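Local structure of methyltransferase WBDD (Escherichia coli, 4AZS) at residues P36-D39 with G40-A43; V447-N451 with F452-L456. The protein joins a methyltransferase and a kinase in one chain and regulates the length of the O9a O antigen chains of Escherichia coli. One frame throughout, in Å; residues are numbered along the deposited sequence.

Interaction 1 (P36-D39 with G40-A43); sequences PEWD and GDAA
Trp38 and Asp41 meet over a single turn, where the carboxylate oxygen Asp41 OD2 lies at the edge of the indole, in its plane, and 3.3 Å from Trp38 CD1. Ring and carboxylate planes stand 42° apart, and this polar approach to the ring carbon is a van der Waals touch with perhaps a small electrostatic gain. Trp38 CG is anti to its carbonyl carbon (chi1 -67°), which swings the indole back over the preceding residue: Glu37 CG sits 3.7 Å above the ring plane, over its centre. Leu18, Asn19 and Val22 of helix 18-24 also pack on the indole, so the firm side of the turn is the tryptophan side, while the glutamate carboxylate leaves to bond His35 through OE2. The 3-10 segment 36-38 runs on into two overlapping type I beta turns, 38-41 and 39-42, in the connection between helices 18-24 and 47-64, with the side chain of Ala42 about 9 Å from the bound S-adenosylmethionine. The bonds closing these turns are weak: Trp38 O takes Asp41 N at 2.9 Å and Ala42 N at 3.1 Å, both well bent, and Ala42 N is shared with Asp39 O. Ala42 CB turns inward and rests 3.8 Å from Asp39 O. On the looser, water-bearing side, exposed Gly40 carries no side chain, and one water donates to Pro36 O at 2.8 Å while accepting weakly from Gly40 N. A second water lies 2.7 Å from Asp39 O and also reaches Ala42 O.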
loop_
_atom_site.group_PDB
_atom_site.type_symbol
_atom_site.label_atom_id
_atom_site.label_comp_id
_atom_site.label_asym_id
_atom_site.label_seq_id
_atom_site.Cartn_x
_atom_site.Cartn_y
_atom_site.Cartn_z
ATOM N N PRO A 36 52.131 -21.635 11.554
ATOM C CA PRO A 36 51.273 -22.521 12.315
ATOM C C PRO A 36 50.810 -21.972 13.673
ATOM O O PRO A 36 49.931 -22.547 14.286
ATOM C CB PRO A 36 52.124 -23.770 12.479
ATOM C CG PRO A 36 53.534 -23.295 12.365
ATOM C CD PRO A 36 53.502 -22.152 11.402
ATOM N N GLU A 37 51.361 -20.857 14.118
ATOM C CA GLU A 37 50.923 -20.237 15.359
ATOM C C GLU A 37 49.446 -19.814 15.326
ATOM O O GLU A 37 48.895 -19.633 16.381
ATOM C CB GLU A 37 51.793 -19.062 15.737
ATOM C CG GLU A 37 51.780 -17.871 14.777
ATOM C CD GLU A 37 52.896 -17.932 13.704
ATOM O OE1 GLU A 37 53.281 -19.041 13.292
ATOM O OE2 GLU A 37 53.400 -16.875 13.252
ATOM N N TRP A 38 48.842 -19.669 14.131
ATOM C CA TRP A 38 47.418 -19.369 13.992
ATOM C C TRP A 38 46.568 -20.546 13.615
ATOM O O TRP A 38 45.386 -20.365 13.375
ATOM C CB TRP A 38 47.205 -18.247 12.968
ATOM C CG TRP A 38 47.753 -16.962 13.478
ATOM C CD1 TRP A 38 47.322 -16.249 14.598
ATOM C CD2 TRP A 38 48.890 -16.196 12.952
ATOM N NE1 TRP A 38 48.095 -15.130 14.780
ATOM C CE2 TRP A 38 49.047 -15.041 13.820
ATOM C CE3 TRP A 38 49.756 -16.360 11.914
ATOM C CZ2 TRP A 38 50.054 -14.112 13.630
ATOM C CZ3 TRP A 38 50.731 -15.395 11.703
ATOM C CH2 TRP A 38 50.880 -14.303 12.548
ATOM N N ASP A 39 47.110 -21.763 13.624
ATOM C CA ASP A 39 46.357 -22.938 13.127
ATOM C C ASP A 39 45.190 -23.243 14.058
ATOM O O ASP A 39 44.130 -23.680 13.616
ATOM C CB ASP A 39 47.220 -24.207 13.026
ATOM C CG ASP A 39 48.204 -24.177 11.882
ATOM O OD1 ASP A 39 48.221 -23.221 11.069
ATOM O OD2 ASP A 39 49.003 -25.136 11.802
ATOM N N GLY A 40 45.420 -23.044 15.348
ATOM C CA GLY A 40 44.363 -23.190 16.338
ATOM C C GLY A 40 43.257 -22.166 16.165
ATOM O O GLY A 40 42.129 -22.428 16.551
ATOM N N ASP A 41 43.587 -20.993 15.623
ATOM C CA ASP A 41 42.600 -19.920 15.410
ATOM C C ASP A 41 41.819 -20.072 14.108
ATOM O O ASP A 41 40.772 -19.467 13.978
ATOM C CB ASP A 41 43.288 -18.559 15.353
ATOM C CG ASP A 41 43.999 -18.208 16.651
ATOM O OD1 ASP A 41 43.482 -18.496 17.724
ATOM O OD2 ASP A 41 45.106 -17.665 16.607
ATOM N N ALA A 42 42.370 -20.782 13.111
ATOM C CA ALA A 42 41.738 -20.872 11.802
ATOM C C ALA A 42 40.378 -21.614 11.891
ATOM O O ALA A 42 40.269 -22.659 12.514
ATOM C CB ALA A 42 42.648 -21.577 10.805
ATOM N N ALA A 43 39.364 -21.073 11.226
ATOM C CA ALA A 43 38.048 -21.740 11.174
ATOM C C ALA A 43 38.127 -23.079 10.507
ATOM O O ALA A 43 37.495 -24.012 10.959
ATOM C CB ALA A 43 37.015 -20.862 10.514
HETATM O O HOH W 1 48.505 -23.713 16.359
HETATM O O HOH W 2 41.614 -24.750 13.431
#

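Interaction 2 (V447-N451 with F452-L456); sequences VERWN and FVLLL. Unlike the reference sequence in segment 452-456: Val453 (reference Ala).
Asn451 OD1 receives the amide of Leu454 in a 2.8 Å bond from Leu454 N, the side-chain capping bond that makes Asn451 the N-cap of helix 452-460. The donor lies nearly in line with the side-chain C=O (172°), and Val453 N stands 3.1 Å from the same OD1. Asn451 CG occupies the position between the backbone N and the carbonyl carbon (chi1 63°), which curls the amide over the first turn and also brings OD1 to 3.5 Å from the CB atoms of both Val453 and Leu454. The main chain of the cap joins in: Asn451 O accepts Leu455 N at 3.0 Å as the opening i to i+4 bond of the helix. Glu356 of helix 341-357 takes the amides of Phe452 and Val453, so first-turn donors are shared between the cap and a neighbouring helix. Beyond the cap, Leu454 reaches back toward the 3-10 segment 447-449: CD2 comes to 3.8 Å from Arg449 O, and CD1 approaches the guanidinium obliquely at 4.0 Å from Arg449 NH2. The two side chains cross at about a right angle, and Arg449 NE forms a salt bridge with Glu445. With a neutral amide oxygen and the carboxylate of Glu356 both facing its N-terminus, the helix dipole would be expected to be favourably met there.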
loop_
_atom_site.group_PDB
_atom_site.type_symbol
_atom_site.label_atom_id
_atom_site.label_comp_id
_atom_site.label_asym_id
_atom_site.label_seq_id
_atom_site.Cartn_x
_atom_site.Cartn_y
_atom_site.Cartn_z
ATOM N N VAL A 447 6.957 -73.281 -30.812
ATOM C CA VAL A 447 7.532 -72.203 -30.076
ATOM C C VAL A 447 8.867 -72.596 -29.448
ATOM O O VAL A 447 9.756 -71.767 -29.397
ATOM C CB VAL A 447 6.509 -71.679 -29.052
ATOM C CG1 VAL A 447 7.156 -70.972 -27.886
ATOM C CG2 VAL A 447 5.582 -70.736 -29.791
ATOM N N GLU A 448 9.012 -73.849 -29.015
ATOM C CA GLU A 448 10.300 -74.301 -28.500
ATOM C C GLU A 448 11.389 -74.133 -29.551
ATOM O O GLU A 448 12.537 -74.237 -29.215
ATOM C CB GLU A 448 10.267 -75.768 -28.046
ATOM C CG GLU A 448 10.064 -76.791 -29.178
ATOM C CD GLU A 448 9.891 -78.227 -28.676
ATOM O OE1 GLU A 448 10.211 -78.512 -27.501
ATOM O OE2 GLU A 448 9.427 -79.089 -29.459
ATOM N N ARG A 449 11.046 -73.908 -30.818
ATOM C CA ARG A 449 12.069 -73.760 -31.857
ATOM C C ARG A 449 12.410 -72.315 -32.182
ATOM O O ARG A 449 13.295 -72.075 -32.996
ATOM C CB ARG A 449 11.676 -74.523 -33.142
ATOM C CG ARG A 449 11.859 -76.014 -32.993
ATOM C CD ARG A 449 11.425 -76.846 -34.196
ATOM N NE ARG A 449 12.011 -76.390 -35.455
ATOM C CZ ARG A 449 13.119 -76.877 -36.049
ATOM N NH1 ARG A 449 13.840 -77.860 -35.498
ATOM N NH2 ARG A 449 13.519 -76.365 -37.227
ATOM N N TRP A 450 11.746 -71.351 -31.540
ATOM C CA TRP A 450 12.000 -69.937 -31.815
ATOM C C TRP A 450 13.307 -69.516 -31.181
ATOM O O TRP A 450 13.483 -69.677 -29.965
ATOM C CB TRP A 450 10.917 -69.051 -31.242
ATOM C CG TRP A 450 9.611 -69.099 -31.957
ATOM C CD1 TRP A 450 9.088 -70.138 -32.686
ATOM C CD2 TRP A 450 8.588 -68.048 -31.993
ATOM N NE1 TRP A 450 7.859 -69.812 -33.155
ATOM C CE2 TRP A 450 7.490 -68.585 -32.763
ATOM C CE3 TRP A 450 8.478 -66.769 -31.460
ATOM C CZ2 TRP A 450 6.344 -67.855 -33.013
ATOM C CZ3 TRP A 450 7.310 -66.048 -31.692
ATOM C CH2 TRP A 450 6.277 -66.568 -32.471
ATOM N N ASN A 451 14.238 -69.015 -31.992
ATOM C CA ASN A 451 15.537 -68.500 -31.475
ATOM C C ASN A 451 16.215 -67.774 -32.586
ATOM O O ASN A 451 15.645 -67.679 -33.680
ATOM C CB ASN A 451 16.420 -69.612 -30.920
ATOM C CG ASN A 451 16.823 -70.619 -31.971
ATOM O OD1 ASN A 451 17.110 -70.278 -33.098
ATOM N ND2 ASN A 451 16.837 -71.870 -31.598
ATOM N N PHE A 452 17.365 -67.153 -32.301
ATOM C CA PHE A 452 17.916 -66.216 -33.295
ATOM C C PHE A 452 18.631 -66.909 -34.417
ATOM O O PHE A 452 18.660 -66.396 -35.504
ATOM C CB PHE A 452 18.754 -65.127 -32.653
ATOM C CG PHE A 452 17.925 -64.073 -31.988
ATOM C CD1 PHE A 452 17.467 -62.983 -32.706
ATOM C CD2 PHE A 452 17.535 -64.213 -30.663
ATOM C CE1 PHE A 452 16.690 -62.004 -32.086
ATOM C CE2 PHE A 452 16.769 -63.224 -30.029
ATOM C CZ PHE A 452 16.341 -62.131 -30.752
ATOM N N VAL A 453 19.114 -68.111 -34.178
ATOM C CA VAL A 453 19.653 -68.947 -35.234
ATOM C C VAL A 453 18.589 -69.262 -36.271
ATOM O O VAL A 453 18.831 -69.171 -37.485
ATOM C CB VAL A 453 20.220 -70.231 -34.651
ATOM C CG1 VAL A 453 20.525 -71.228 -35.759
ATOM C CG2 VAL A 453 21.497 -69.898 -33.869
ATOM N N LEU A 454 17.379 -69.551 -35.791
ATOM C CA LEU A 454 16.247 -69.841 -36.707
ATOM C C LEU A 454 15.796 -68.600 -37.446
ATOM O O LEU A 454 15.512 -68.630 -38.654
ATOM C CB LEU A 454 15.058 -70.463 -35.938
ATOM C CG LEU A 454 13.861 -70.911 -36.826
ATOM C CD1 LEU A 454 13.631 -72.424 -36.835
ATOM C CD2 LEU A 454 12.670 -70.222 -36.224
ATOM N N LEU A 455 15.690 -67.514 -36.707
ATOM C CA LEU A 455 15.300 -66.237 -37.284
ATOM C C LEU A 455 16.243 -65.851 -38.414
ATOM O O LEU A 455 15.790 -65.416 -39.490
ATOM C CB LEU A 455 15.327 -65.162 -36.203
ATOM C CG LEU A 455 14.322 -64.025 -36.216
ATOM C CD1 LEU A 455 12.930 -64.553 -36.371
ATOM C CD2 LEU A 455 14.380 -63.235 -34.921
ATOM N N LEU A 456 17.548 -66.019 -38.177
ATOM C CA LEU A 456 18.547 -65.694 -39.190
ATOM C C LEU A 456 18.432 -66.632 -40.384
ATOM O O LEU A 456 18.434 -66.194 -41.527
ATOM C CB LEU A 456 19.962 -65.736 -38.600
ATOM C CG LEU A 456 21.057 -65.673 -39.667
ATOM C CD1 LEU A 456 21.017 -64.342 -40.415
ATOM C CD2 LEU A 456 22.430 -65.906 -39.072
#

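The two interactions lie on opposite sides of the chain's centre, 74 Å apart between their centres and about 60 Å between nearest atoms, and share no helix, strand or sheet. Interaction 1 comes first along the chain, between helices 18-24 and 47-64, ahead of the seven-stranded mixed sheet of the methyltransferase part. Interaction 2 follows the five-stranded antiparallel sheet of the kinase part and begins helix 452-460, beside helices 341-357, 397-410 and 435-443. In each a short 3-10 segment comes first, but residues 36-43 go on into turns and residues 447-456 into a capped helix, one on the surface and one partly buried, at distant ends of a two-enzyme chain.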